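Local coordinates for protein naphthalene dioxygenase small subunit (PDB 2B1X) that forms the beta subunit of a Rieske non-heme iron naphthalene 1,2-dioxygenase, probably serving the enzyme's oxidoreductase activity alongside the large subunit, at residues B[91-96]-B[121-126]. Sequence-based numbering, arbitrary orientation.
Sequences PPSRSR and LYRTRG
Pro91 O is gripped end-on by Arg125, whose NH1 and NH2 each donate to it at 2.8 Å, with the oxygen close to the guanidinium plane. Arg125 NH2 also forms a salt bridge with Glu374 of a large subunit, so an alanine here would probably leave both Pro91 O and that glutamate without their mate. One residue on, a water links Pro92 O to Gly126 N. Ser93 turns its hydroxyl beside its own backbone N (chi1 -61°), where OG takes an almost straight bond from Arg123 NE at 2.9 Å (170°) and a longer one from Arg125 NH1; Glu89 holds the same OG and also pairs with Arg123. At Arg94 strand pairing sets in, where strand 94-106 starts and strand 112-124 ends: this is the open end of their antiparallel hairpin, part of the curved sheet of the NTF2-like beta-subunit fold. Arg94 and Thr124 exchange two backbone bonds, and the arginine, bent at chi2 and chi3, folds back across the threonine. Its NE and NH2 both reach Thr124 OG1 edge-on, while NH2 meets a lone pair of Gly126 O at 2.7 Å. The backbone O of Asp159 of the second beta subunit is also hydrogen-bonded to Thr124 OG1. Ser95 sits on the Arg123 face of the sheet, its CA 3.1 Å from Tyr122 O. Arg96 closes another backbone pair with Tyr122, then sends its guanidinium away to the Asp159 carboxylate of the second beta subunit.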
ATOM      1  N   PRO B  91      12.825  11.671  16.983  1.00 13.45           N
ATOM      2  CA  PRO B  91      13.629  10.457  16.727  1.00 12.35           C
ATOM      3  C   PRO B  91      14.072  10.226  15.260  1.00 12.06           C
ATOM      4  O   PRO B  91      13.343  10.568  14.336  1.00 10.72           O
ATOM      5  CB  PRO B  91      12.680   9.316  17.110  1.00 11.40           C
ATOM      6  CG  PRO B  91      11.638   9.977  18.014  1.00 13.96           C
ATOM      7  CD  PRO B  91      11.473  11.365  17.486  1.00 13.49           C
ATOM      8  N   PRO B  92      15.252   9.652  15.077  1.00 11.56           N
ATOM      9  CA  PRO B  92      15.781   9.354  13.725  1.00 12.08           C
ATOM     10  C   PRO B  92      14.954   8.317  12.972  1.00 12.20           C
ATOM     11  O   PRO B  92      14.404   7.396  13.584  1.00 12.07           O
ATOM     12  CB  PRO B  92      17.192   8.811  13.993  1.00 11.56           C
ATOM     13  CG  PRO B  92      17.189   8.391  15.403  1.00 13.24           C
ATOM     14  CD  PRO B  92      16.165   9.248  16.156  1.00 12.38           C
ATOM     15  N   SER B  93      14.863   8.499  11.661  1.00 12.74           N
ATOM     16  CA  SER B  93      14.408   7.472  10.751  1.00 12.88           C
ATOM     17  C   SER B  93      15.376   6.274  10.837  1.00 12.95           C
ATOM     18  O   SER B  93      16.552   6.450  11.153  1.00 13.54           O
ATOM     19  CB  SER B  93      14.479   8.002   9.303  1.00 12.84           C
ATOM     20  OG  SER B  93      13.663   9.144   9.090  1.00 12.14           O
ATOM     21  N   ARG B  94      14.870   5.074  10.556  1.00 13.20           N
ATOM     22  CA  ARG B  94      15.698   3.923  10.243  1.00 13.69           C
ATOM     23  C   ARG B  94      15.805   3.934   8.727  1.00 13.76           C
ATOM     24  O   ARG B  94      14.799   3.920   8.034  1.00 14.00           O
ATOM     25  CB  ARG B  94      15.035   2.624  10.695  1.00 12.95           C
ATOM     26  CG  ARG B  94      15.228   2.345  12.137  1.00 15.24           C
ATOM     27  CD  ARG B  94      14.257   3.082  13.018  1.00 16.28           C
ATOM     28  NE  ARG B  94      12.877   2.840  12.591  1.00 16.88           N
ATOM     29  CZ  ARG B  94      11.817   3.212  13.289  1.00 16.13           C
ATOM     30  NH1 ARG B  94      11.990   3.787  14.484  1.00 12.41           N
ATOM     31  NH2 ARG B  94      10.580   2.935  12.836  1.00 12.61           N
ATOM     32  N   SER B  95      17.019   4.027   8.208  1.00 13.76           N
ATOM     33  CA  SER B  95      17.170   4.041   6.755  1.00 14.09           C
ATOM     34  C   SER B  95      18.167   2.998   6.288  1.00 13.97           C
ATOM     35  O   SER B  95      18.997   2.533   7.055  1.00 14.31           O
ATOM     36  CB  SER B  95      17.665   5.414   6.330  1.00 14.13           C
ATOM     37  OG  SER B  95      18.935   5.644   6.903  1.00 14.57           O
ATOM     38  N   ARG B  96      18.082   2.626   5.009  1.00 13.80           N
ATOM     39  CA  ARG B  96      19.127   1.811   4.405  1.00 13.49           C
ATOM     40  C   ARG B  96      19.379   2.277   2.998  1.00 13.35           C
ATOM     41  O   ARG B  96      18.452   2.342   2.172  1.00 13.61           O
ATOM     42  CB  ARG B  96      18.795   0.319   4.450  1.00 13.10           C
ATOM     43  CG  ARG B  96      19.969  -0.599   4.014  1.00 12.95           C
ATOM     44  CD  ARG B  96      20.140  -1.807   4.957  1.00 14.04           C
ATOM     45  NE  ARG B  96      20.011  -1.323   6.324  1.00 14.69           N
ATOM     46  CZ  ARG B  96      21.026  -0.829   7.027  1.00 13.83           C
ATOM     47  NH1 ARG B  96      22.241  -0.860   6.509  1.00 13.58           N
ATOM     48  NH2 ARG B  96      20.813  -0.331   8.259  1.00 12.39           N
ATOM     49  N   LEU B 121      16.678   3.704  -1.446  1.00 12.12           N
ATOM     50  CA  LEU B 121      16.721   4.171  -0.064  1.00 12.56           C
ATOM     51  C   LEU B 121      15.441   3.741   0.644  1.00 12.57           C
ATOM     52  O   LEU B 121      14.355   4.079   0.180  1.00 12.97           O
ATOM     53  CB  LEU B 121      16.873   5.687  -0.041  1.00 11.69           C
ATOM     54  CG  LEU B 121      16.825   6.333   1.363  1.00 13.25           C
ATOM     55  CD1 LEU B 121      18.038   6.053   2.184  1.00 14.11           C
ATOM     56  CD2 LEU B 121      16.565   7.805   1.268  1.00 16.63           C
ATOM     57  N   TYR B 122      15.586   2.955   1.726  1.00 11.87           N
ATOM     58  CA  TYR B 122      14.472   2.445   2.495  1.00 11.12           C
ATOM     59  C   TYR B 122      14.323   3.295   3.738  1.00 11.60           C
ATOM     60  O   TYR B 122      15.326   3.700   4.302  1.00 11.53           O
ATOM     61  CB  TYR B 122      14.713   0.956   2.864  1.00 11.20           C
ATOM     62  CG  TYR B 122      13.604   0.291   3.701  1.00  9.15           C
ATOM     63  CD1 TYR B 122      12.554  -0.353   3.105  1.00  8.75           C
ATOM     64  CD2 TYR B 122      13.645   0.313   5.105  1.00 10.11           C
ATOM     65  CE1 TYR B 122      11.551  -0.991   3.866  1.00  7.69           C
ATOM     66  CE2 TYR B 122      12.646  -0.272   5.874  1.00 10.17           C
ATOM     67  CZ  TYR B 122      11.613  -0.914   5.262  1.00 10.71           C
ATOM     68  OH  TYR B 122      10.662  -1.480   6.041  1.00 12.00           O
ATOM     69  N   ARG B 123      13.090   3.590   4.173  1.00 11.30           N
ATOM     70  CA  ARG B 123      12.894   4.503   5.336  1.00 10.88           C
ATOM     71  C   ARG B 123      11.660   4.159   6.189  1.00 10.52           C
ATOM     72  O   ARG B 123      10.601   4.024   5.636  1.00 10.30           O
ATOM     73  CB  ARG B 123      12.809   5.973   4.857  1.00 11.58           C
ATOM     74  CG  ARG B 123      12.727   7.041   6.006  1.00 10.94           C
ATOM     75  CD  ARG B 123      12.178   8.412   5.540  1.00 13.34           C
ATOM     76  NE  ARG B 123      12.472   9.505   6.480  1.00 12.88           N
ATOM     77  CZ  ARG B 123      12.214  10.786   6.239  1.00 13.01           C
ATOM     78  NH1 ARG B 123      11.585  11.142   5.110  1.00 12.39           N
ATOM     79  NH2 ARG B 123      12.531  11.710   7.144  1.00 12.55           N
ATOM     80  N   THR B 124      11.823   3.986   7.518  1.00 10.19           N
ATOM     81  CA  THR B 124      10.684   3.921   8.445  1.00 10.44           C
ATOM     82  C   THR B 124      10.861   4.945   9.566  1.00 10.36           C
ATOM     83  O   THR B 124      11.973   5.301   9.903  1.00  9.75           O
ATOM     84  CB  THR B 124      10.476   2.509   9.083  1.00 10.09           C
ATOM     85  OG1 THR B 124      11.626   2.165   9.871  1.00 10.02           O
ATOM     86  CG2 THR B 124      10.381   1.379   8.017  1.00 10.56           C
ATOM     87  N   ARG B 125       9.750   5.361  10.152  1.00 10.67           N
ATOM     88  CA  ARG B 125       9.752   6.240  11.343  1.00 11.78           C
ATOM     89  C   ARG B 125       8.713   5.776  12.351  1.00 12.00           C
ATOM     90  O   ARG B 125       7.620   5.294  11.965  1.00 12.29           O
ATOM     91  CB  ARG B 125       9.444   7.695  10.954  1.00 11.15           C
ATOM     92  CG  ARG B 125      10.453   8.359  10.029  1.00 11.57           C
ATOM     93  CD  ARG B 125      10.265   9.916   9.859  1.00  9.98           C
ATOM     94  NE  ARG B 125      10.159  10.614  11.150  1.00 11.13           N
ATOM     95  CZ  ARG B 125      11.138  10.743  12.029  1.00 11.01           C
ATOM     96  NH1 ARG B 125      12.324  10.200  11.784  1.00  9.37           N
ATOM     97  NH2 ARG B 125      10.923  11.375  13.198  1.00  8.85           N
ATOM     98  N   GLY B 126       9.049   5.865  13.636  1.00 12.03           N
ATOM     99  CA  GLY B 126       8.080   5.546  14.685  1.00 12.75           C
ATOM    100  C   GLY B 126       7.604   4.112  14.657  1.00 13.29           C
ATOM    101  O   GLY B 126       8.293   3.225  14.172  1.00 13.65           O
TER
HETATM  102  O   HOH W   1      11.543   7.205  13.993  1.00 24.45           O